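Local coordinates for envelope glycoprotein (Bourbon virus, PDB 5ZKX) that probably drives fusion of viral and host membranes as a trimeric class III fusion glycoprotein, captured here in its postfusion form, at residues G41-I46 / N147-V152; A50-Y55 / C68-N73; K204-F209 / C236-N241. One frame throughout, in Å; residues are numbered along the deposited sequence.

Contact 1. Residues G41-I46 / N147-V152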
# COMPACT_ATOMS: atom_id res chain seq x y z
N GLY A 41 -16.65 5.94 18.87
CA GLY A 41 -17.15 4.89 19.74
C GLY A 41 -17.87 3.80 18.96
O GLY A 41 -17.98 3.83 17.73
N LYS A 42 -18.38 2.83 19.71
CA LYS A 42 -19.19 1.75 19.16
C LYS A 42 -20.58 2.30 18.87
O LYS A 42 -21.40 2.47 19.77
CB LYS A 42 -19.25 0.56 20.12
CG LYS A 42 -18.06 -0.37 20.04
CD LYS A 42 -18.22 -1.53 21.01
CE LYS A 42 -17.03 -2.47 20.95
NZ LYS A 42 -16.21 -2.24 19.74
N ASN A 43 -20.84 2.59 17.60
CA ASN A 43 -22.07 3.26 17.18
C ASN A 43 -22.84 2.46 16.14
O ASN A 43 -23.85 2.96 15.62
CB ASN A 43 -21.73 4.65 16.62
CG ASN A 43 -20.58 4.62 15.64
OD1 ASN A 43 -20.30 3.59 15.02
ND2 ASN A 43 -19.89 5.74 15.49
N PHE A 44 -22.40 1.25 15.83
CA PHE A 44 -22.98 0.44 14.76
C PHE A 44 -23.25 -0.96 15.29
O PHE A 44 -22.36 -1.60 15.85
CB PHE A 44 -22.03 0.38 13.57
CG PHE A 44 -22.69 -0.01 12.28
CD1 PHE A 44 -23.90 0.54 11.91
CD2 PHE A 44 -22.08 -0.91 11.43
CE1 PHE A 44 -24.50 0.19 10.72
CE2 PHE A 44 -22.68 -1.27 10.24
CZ PHE A 44 -23.89 -0.71 9.88
N ILE A 45 -24.48 -1.42 15.10
CA ILE A 45 -24.89 -2.76 15.51
C ILE A 45 -25.36 -3.52 14.27
O ILE A 45 -26.16 -3.00 13.49
CB ILE A 45 -25.99 -2.73 16.58
CG1 ILE A 45 -25.62 -1.76 17.70
CG2 ILE A 45 -26.22 -4.12 17.15
CD1 ILE A 45 -26.58 -1.79 18.88
N ILE A 46 -24.84 -4.73 14.10
CA ILE A 46 -25.22 -5.60 13.00
C ILE A 46 -25.75 -6.90 13.59
O ILE A 46 -25.08 -7.51 14.44
CB ILE A 46 -24.05 -5.88 12.04
CG1 ILE A 46 -23.42 -4.57 11.57
CG2 ILE A 46 -24.52 -6.69 10.85
CD1 ILE A 46 -22.33 -4.77 10.55
N ASN A 147 -21.21 -5.30 18.00
CA ASN A 147 -21.13 -3.86 18.24
C ASN A 147 -19.77 -3.37 17.75
O ASN A 147 -18.74 -3.76 18.30
CB ASN A 147 -21.28 -3.54 19.73
CG ASN A 147 -22.69 -3.76 20.24
OD1 ASN A 147 -23.61 -3.01 19.91
ND2 ASN A 147 -22.86 -4.79 21.06
N THR A 148 -19.78 -2.52 16.72
CA THR A 148 -18.54 -2.01 16.14
C THR A 148 -18.64 -0.50 15.98
O THR A 148 -19.66 0.13 16.28
CB THR A 148 -18.23 -2.66 14.78
OG1 THR A 148 -19.21 -2.26 13.81
CG2 THR A 148 -18.22 -4.18 14.89
N HIS A 149 -17.55 0.09 15.50
CA HIS A 149 -17.48 1.51 15.18
C HIS A 149 -17.54 1.67 13.67
O HIS A 149 -16.78 1.02 12.94
CB HIS A 149 -16.19 2.12 15.74
CG HIS A 149 -15.75 3.38 15.05
ND1 HIS A 149 -16.16 4.63 15.46
CD2 HIS A 149 -14.93 3.58 14.00
CE1 HIS A 149 -15.62 5.54 14.68
NE2 HIS A 149 -14.86 4.93 13.78
N LEU A 150 -18.45 2.52 13.20
CA LEU A 150 -18.62 2.75 11.77
C LEU A 150 -18.07 4.12 11.40
O LEU A 150 -18.38 5.12 12.05
CB LEU A 150 -20.09 2.66 11.36
CG LEU A 150 -20.33 2.86 9.86
CD1 LEU A 150 -19.63 1.78 9.05
CD2 LEU A 150 -21.82 2.91 9.54
N GLU A 151 -17.24 4.16 10.36
CA GLU A 151 -16.66 5.40 9.85
C GLU A 151 -17.52 5.88 8.68
O GLU A 151 -17.59 5.23 7.64
CB GLU A 151 -15.21 5.19 9.41
CG GLU A 151 -14.32 6.41 9.58
CD GLU A 151 -13.97 6.68 11.02
OE1 GLU A 151 -13.11 5.96 11.57
OE2 GLU A 151 -14.54 7.62 11.61
N VAL A 152 -18.19 7.01 8.87
CA VAL A 152 -19.08 7.58 7.87
C VAL A 152 -18.28 8.53 6.98
O VAL A 152 -17.41 9.27 7.47
CB VAL A 152 -20.27 8.29 8.55
CG1 VAL A 152 -20.88 9.34 7.63
CG2 VAL A 152 -21.32 7.27 8.95
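Asn-43 OD1 takes the backbone N-H of Leu-150 at 2.8 Å. The bond is nearly straight (168°), lies in the amide plane and uses a lone pair. The other end of this amide, ND2, is held by Asp-39, so both ends of the group are fixed. His-149 ND1 donates to Gly-41 O at 3.0 Å, with the oxygen in the imidazole plane. Its NE2 donates to Glu-151 OE1, also in the ring plane but above the carboxylate plane. These two bonds set the rotation of the ring. Two consecutive residues, Asn-43 and Phe-44, stand against the single Thr-148, a classic beta bulge. Thr-148 O accepts Phe-44 N at 3.0 Å and, weakly, Asn-43 N. Thr-148 N donates back to Phe-44 O at 2.9 Å. With CG pointing away from its own backbone N (chi1 -179°), Leu-150 carries CD2 over the centre of the Phe-44 ring, 3.9 Å from the centroid, in a CH-pi contact. Asn-147 OD1 lies alongside Ile-45 CG1, while its ND2 bonds Gly-86 O. Strand 44-58 runs between strands 134-148 and 188-192. Tyr-190 and Tyr-192 of the latter pack on Phe-44, and helix 422-437 touches Ile-46 and Thr-148.

Contact 2. Residues A50-Y55 / C68-N73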
# COMPACT_ATOMS: atom_id res chain seq x y z
N ALA A 50 -31.70 -16.26 10.69
CA ALA A 50 -32.40 -17.04 9.68
C ALA A 50 -32.74 -18.39 10.28
O ALA A 50 -32.26 -18.76 11.36
CB ALA A 50 -31.56 -17.19 8.41
N TYR A 51 -33.57 -19.14 9.57
CA TYR A 51 -33.90 -20.49 9.98
C TYR A 51 -33.99 -21.40 8.76
O TYR A 51 -34.48 -21.01 7.70
CB TYR A 51 -35.21 -20.54 10.79
CG TYR A 51 -36.48 -20.17 10.05
CD1 TYR A 51 -37.18 -21.12 9.31
CD2 TYR A 51 -37.01 -18.89 10.13
CE1 TYR A 51 -38.34 -20.79 8.65
CE2 TYR A 51 -38.18 -18.55 9.48
CZ TYR A 51 -38.84 -19.51 8.74
OH TYR A 51 -40.00 -19.19 8.07
N TRP A 52 -33.49 -22.62 8.93
CA TRP A 52 -33.64 -23.67 7.94
C TRP A 52 -34.85 -24.52 8.32
O TRP A 52 -34.95 -25.00 9.45
CB TRP A 52 -32.38 -24.53 7.88
CG TRP A 52 -32.58 -25.85 7.23
CD1 TRP A 52 -32.80 -27.05 7.85
CD2 TRP A 52 -32.59 -26.12 5.82
NE1 TRP A 52 -32.94 -28.05 6.91
CE2 TRP A 52 -32.81 -27.50 5.66
CE3 TRP A 52 -32.43 -25.32 4.68
CZ2 TRP A 52 -32.88 -28.10 4.41
CZ3 TRP A 52 -32.49 -25.92 3.44
CH2 TRP A 52 -32.72 -27.30 3.31
N ARG A 53 -35.78 -24.69 7.38
CA ARG A 53 -36.99 -25.46 7.61
C ARG A 53 -37.07 -26.60 6.60
O ARG A 53 -36.88 -26.38 5.40
CB ARG A 53 -38.24 -24.58 7.52
CG ARG A 53 -39.55 -25.36 7.52
CD ARG A 53 -40.64 -24.59 6.81
NE ARG A 53 -41.18 -23.51 7.64
CZ ARG A 53 -41.77 -22.42 7.16
NH1 ARG A 53 -41.91 -22.26 5.85
NH2 ARG A 53 -42.24 -21.50 7.99
N SER A 54 -37.36 -27.80 7.09
CA SER A 54 -37.55 -28.97 6.23
C SER A 54 -38.85 -29.66 6.64
O SER A 54 -38.89 -30.39 7.63
CB SER A 54 -36.37 -29.94 6.33
OG SER A 54 -36.42 -30.89 5.27
N TYR A 55 -39.91 -29.42 5.87
CA TYR A 55 -41.23 -29.99 6.10
C TYR A 55 -41.46 -31.07 5.05
O TYR A 55 -41.70 -30.77 3.88
CB TYR A 55 -42.30 -28.91 6.02
CG TYR A 55 -43.66 -29.33 6.51
CD1 TYR A 55 -43.90 -29.60 7.85
CD2 TYR A 55 -44.73 -29.45 5.62
CE1 TYR A 55 -45.14 -29.98 8.30
CE2 TYR A 55 -45.98 -29.83 6.06
CZ TYR A 55 -46.18 -30.09 7.41
OH TYR A 55 -47.43 -30.47 7.86
N CYS A 68 -40.22 -33.45 0.17
CA CYS A 68 -39.79 -32.47 1.16
C CYS A 68 -39.95 -31.06 0.61
O CYS A 68 -39.64 -30.79 -0.55
CB CYS A 68 -38.33 -32.69 1.57
SG CYS A 68 -38.07 -34.13 2.61
N TYR A 69 -40.43 -30.17 1.46
CA TYR A 69 -40.49 -28.74 1.17
C TYR A 69 -39.50 -28.07 2.11
O TYR A 69 -39.77 -27.91 3.31
CB TYR A 69 -41.91 -28.20 1.34
CG TYR A 69 -42.85 -28.53 0.19
CD1 TYR A 69 -43.75 -27.59 -0.29
CD2 TYR A 69 -42.85 -29.79 -0.41
CE1 TYR A 69 -44.62 -27.88 -1.33
CE2 TYR A 69 -43.71 -30.09 -1.45
CZ TYR A 69 -44.59 -29.13 -1.91
OH TYR A 69 -45.45 -29.42 -2.95
N ASN A 70 -38.35 -27.69 1.58
CA ASN A 70 -37.26 -27.10 2.35
C ASN A 70 -37.04 -25.66 1.93
O ASN A 70 -37.20 -25.30 0.76
CB ASN A 70 -35.96 -27.89 2.17
CG ASN A 70 -36.11 -29.36 2.49
OD1 ASN A 70 -37.05 -29.78 3.16
ND2 ASN A 70 -35.16 -30.17 2.01
N SER A 71 -36.65 -24.82 2.90
CA SER A 71 -36.42 -23.41 2.62
C SER A 71 -35.46 -22.83 3.64
O SER A 71 -35.47 -23.21 4.81
CB SER A 71 -37.74 -22.63 2.64
OG SER A 71 -38.37 -22.73 3.90
N LEU A 72 -34.61 -21.91 3.18
CA LEU A 72 -33.80 -21.05 4.04
C LEU A 72 -34.49 -19.69 4.08
O LEU A 72 -34.54 -18.99 3.07
CB LEU A 72 -32.38 -20.92 3.50
CG LEU A 72 -31.24 -21.73 4.12
CD1 LEU A 72 -29.96 -21.44 3.34
CD2 LEU A 72 -31.05 -21.39 5.59
N ASN A 73 -35.01 -19.33 5.25
CA ASN A 73 -35.80 -18.11 5.36
C ASN A 73 -35.10 -17.09 6.25
O ASN A 73 -34.75 -17.41 7.39
CB ASN A 73 -37.19 -18.41 5.91
CG ASN A 73 -37.96 -19.40 5.05
OD1 ASN A 73 -37.99 -20.59 5.35
ND2 ASN A 73 -38.58 -18.90 3.99
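Tyr-55 O accepts the backbone N-H of Tyr-69 at 2.8 Å, the shortest backbone bond between the two segments. Tyr-55 N bonds back to Tyr-69 O. Next to this pair, Cys-68 forms a disulfide with Cys-56. The other hydrogen-bonded pairs, Arg-53 with Ser-71 and Tyr-51 with Asn-73, also carry two backbone hydrogen bonds each.

On the face with Tyr-51, Ser-71 OG donates to Asn-73 OD1 at 2.6 Å. This holds the Asn-73 amide close to the tyrosine. CB of Asn-73 lies over one face of the Tyr-51 ring, 3.8 Å from its centroid, in a CH-pi contact. Ring and amide planes are 33° apart. The bend of the Arg-53 chain at its third torsion (chi3 -77°) turns a face of the guanidinium to Tyr-51 CE1, near the group's rim.

Segments 50-55 and 68-73 are the arms of an antiparallel beta hairpin, strands 44-58 and 67-74. On its other edge strand 44-58 pairs with strand 134-148.

The opposite face carries Trp-52, Leu-72, Ser-54 and Asn-70. Leu-72 CG meets the indole at its edge, 3.8 Å from Trp-52 CE3, and the two side chains cross at about a right angle. With CG of Trp-52 turned away from the backbone N (chi1 162°), the indole swings across toward the partner strand, and its CH2 comes 3.5 Å from Asn-70 CB. Trp-52 NE1 is hydrogen-bonded to Arg-126 O, and Ser-54 OG is hydrogen-bonded to Ser-127 OG. Tyr-440 of the second subunit meets the Trp-52 ring edge-to-face, and its OH is hydrogen-bonded to Leu-72 N. Asn-443 of the same second subunit is hydrogen-bonded through ND2 to Cys-68 O.

Contact 3. Residues K204-F209 / C236-N241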
# COMPACT_ATOMS: atom_id res chain seq x y z
N LYS A 204 -10.89 26.98 9.53
CA LYS A 204 -9.49 26.82 9.88
C LYS A 204 -8.64 27.19 8.68
O LYS A 204 -9.13 27.31 7.56
CB LYS A 204 -9.19 25.39 10.35
CG LYS A 204 -9.29 24.34 9.26
CD LYS A 204 -9.00 22.95 9.81
CE LYS A 204 -7.59 22.87 10.38
NZ LYS A 204 -7.25 21.50 10.85
N PHE A 205 -7.34 27.37 8.94
CA PHE A 205 -6.34 27.60 7.91
C PHE A 205 -5.57 26.31 7.69
O PHE A 205 -5.13 25.68 8.65
CB PHE A 205 -5.37 28.72 8.30
CG PHE A 205 -6.02 30.04 8.55
CD1 PHE A 205 -6.51 30.36 9.81
CD2 PHE A 205 -6.14 30.97 7.54
CE1 PHE A 205 -7.12 31.58 10.04
CE2 PHE A 205 -6.74 32.20 7.77
CZ PHE A 205 -7.23 32.50 9.02
N ILE A 206 -5.41 25.92 6.43
CA ILE A 206 -4.58 24.75 6.12
C ILE A 206 -3.35 25.22 5.36
O ILE A 206 -3.43 26.13 4.53
CB ILE A 206 -5.38 23.69 5.33
CG1 ILE A 206 -5.79 24.22 3.96
CG2 ILE A 206 -6.60 23.24 6.12
CD1 ILE A 206 -6.25 23.15 3.02
N PRO A 207 -2.18 24.64 5.63
CA PRO A 207 -0.97 25.06 4.91
C PRO A 207 -0.90 24.42 3.53
O PRO A 207 -1.26 23.26 3.34
CB PRO A 207 0.17 24.56 5.81
CG PRO A 207 -0.43 23.38 6.52
CD PRO A 207 -1.88 23.71 6.73
N CYS A 208 -0.44 25.20 2.56
CA CYS A 208 -0.36 24.75 1.18
C CYS A 208 0.91 25.31 0.53
O CYS A 208 1.55 26.22 1.06
CB CYS A 208 -1.59 25.19 0.36
SG CYS A 208 -3.18 24.64 1.02
N PHE A 209 1.26 24.73 -0.61
CA PHE A 209 2.33 25.23 -1.46
C PHE A 209 1.75 25.53 -2.84
O PHE A 209 1.23 24.63 -3.50
CB PHE A 209 3.47 24.21 -1.56
CG PHE A 209 4.26 24.06 -0.29
CD1 PHE A 209 5.22 24.99 0.06
CD2 PHE A 209 4.02 22.99 0.55
CE1 PHE A 209 5.93 24.85 1.23
CE2 PHE A 209 4.74 22.85 1.72
CZ PHE A 209 5.69 23.78 2.06
N CYS A 236 -1.63 20.72 -0.49
CA CYS A 236 -2.00 21.13 0.85
C CYS A 236 -1.80 20.00 1.85
O CYS A 236 -1.45 18.87 1.51
CB CYS A 236 -3.45 21.62 0.88
SG CYS A 236 -3.72 23.07 -0.15
N LYS A 237 -2.03 20.34 3.11
CA LYS A 237 -1.89 19.42 4.23
C LYS A 237 -2.87 19.84 5.31
O LYS A 237 -3.09 21.04 5.53
CB LYS A 237 -0.45 19.42 4.76
CG LYS A 237 -0.28 18.85 6.16
CD LYS A 237 1.19 18.79 6.55
CE LYS A 237 1.39 19.07 8.02
NZ LYS A 237 0.28 18.54 8.87
N ASP A 238 -3.48 18.86 5.96
CA ASP A 238 -4.34 19.13 7.11
C ASP A 238 -4.19 17.95 8.07
O ASP A 238 -4.83 16.91 7.87
CB ASP A 238 -5.79 19.33 6.69
CG ASP A 238 -6.70 19.56 7.88
OD1 ASP A 238 -6.22 20.06 8.92
OD2 ASP A 238 -7.90 19.24 7.79
N GLY A 239 -3.37 18.13 9.09
CA GLY A 239 -3.10 17.04 10.00
C GLY A 239 -2.38 15.93 9.27
O GLY A 239 -1.26 16.11 8.78
N ASP A 240 -3.02 14.77 9.18
CA ASP A 240 -2.47 13.64 8.44
C ASP A 240 -3.10 13.48 7.07
O ASP A 240 -2.91 12.44 6.42
CB ASP A 240 -2.64 12.35 9.26
CG ASP A 240 -4.06 12.15 9.75
OD1 ASP A 240 -4.92 13.00 9.46
OD2 ASP A 240 -4.31 11.14 10.44
N ASN A 241 -3.86 14.47 6.61
CA ASN A 241 -4.47 14.48 5.29
C ASN A 241 -3.61 15.32 4.34
O ASN A 241 -3.21 16.44 4.68
CB ASN A 241 -5.88 15.06 5.33
CG ASN A 241 -6.88 14.11 5.94
OD1 ASN A 241 -6.60 12.93 6.14
ND2 ASN A 241 -8.08 14.62 6.24
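A covalent bond joins Cys-208 to Cys-236, with SG to SG at 2.0 Å and chi3 at 106°. Each SG lies on the side of its own backbone N, away from the carbonyl carbon (chi1 -57° and -62°), so that the two sulfurs meet between the strands. The two cysteines form a non-hydrogen-bonded antiparallel pair, with their CA atoms only 4.0 Å apart.

The ionic contact is between Lys-204 and Asp-238. NZ of Lys-204 reaches OD1 of Asp-238 at 2.6 Å. It comes from the syn side, somewhat out of the carboxylate plane. Asp-238 OD2 is taken by Lys-34 and the hydroxyl of Tyr-258. Both carboxylate oxygens therefore have partners, and the two lysines would probably stabilise the charge of this buried acid.

Between the two segments backbone hydrogen bonding is sparse. Lys-237 N donates to Pro-207 O at 3.0 Å in a weak bond. Proline has no N-H to return, and Lys-237 O instead lies 3.2 Å from Pro-207 CD.

A type II' beta turn from Asp-238 to Asn-241 links strands 234-238 and 241-245. Strands 241-245, 234-238, 200-210 and 26-36 are consecutive neighbours in one sheet. Gly-239 takes the first corner of the turn at positive phi, the usual place of glycine in this turn type. Lys-237 NZ donates a hydrogen bond to Gly-239 O at 2.9 Å, on a lone pair in the carbonyl plane.

Apolar packing centres on Ile-206. Its CD1 lies 3.8 Å from Cys-236 CB, beside the disulfide. Its other branch, CG2, is 4.0 Å from Asp-238 CB. Phe-243 of strand 241-245 touches both Ile-206 and Cys-236. Tyr-296, on the long helix 284-329 of the third subunit, packs on Pro-207 and Lys-237 and meets the Phe-209 ring edge-to-face.

Contacts 1 and 2 share strand 44-58 and its sheet, yet their centres lie 32 Å apart. Contact 3 belongs to another sheet, 28 Å from contact 1 and 57 Å from contact 2, centre to centre. All three are partly buried. Contacts 1 and 3 lie about equally near the middle of the chain; contact 2 is far out toward one end. Contact 2 is a regular hairpin with paired backbone bonds. Contact 1 is less regular, with a bulge and with side-chain amide and imidazole bonds. Contact 3 is joined mainly by a disulfide and a salt bridge. Other subunits reach contacts 2 and 3, but none touches contact 1.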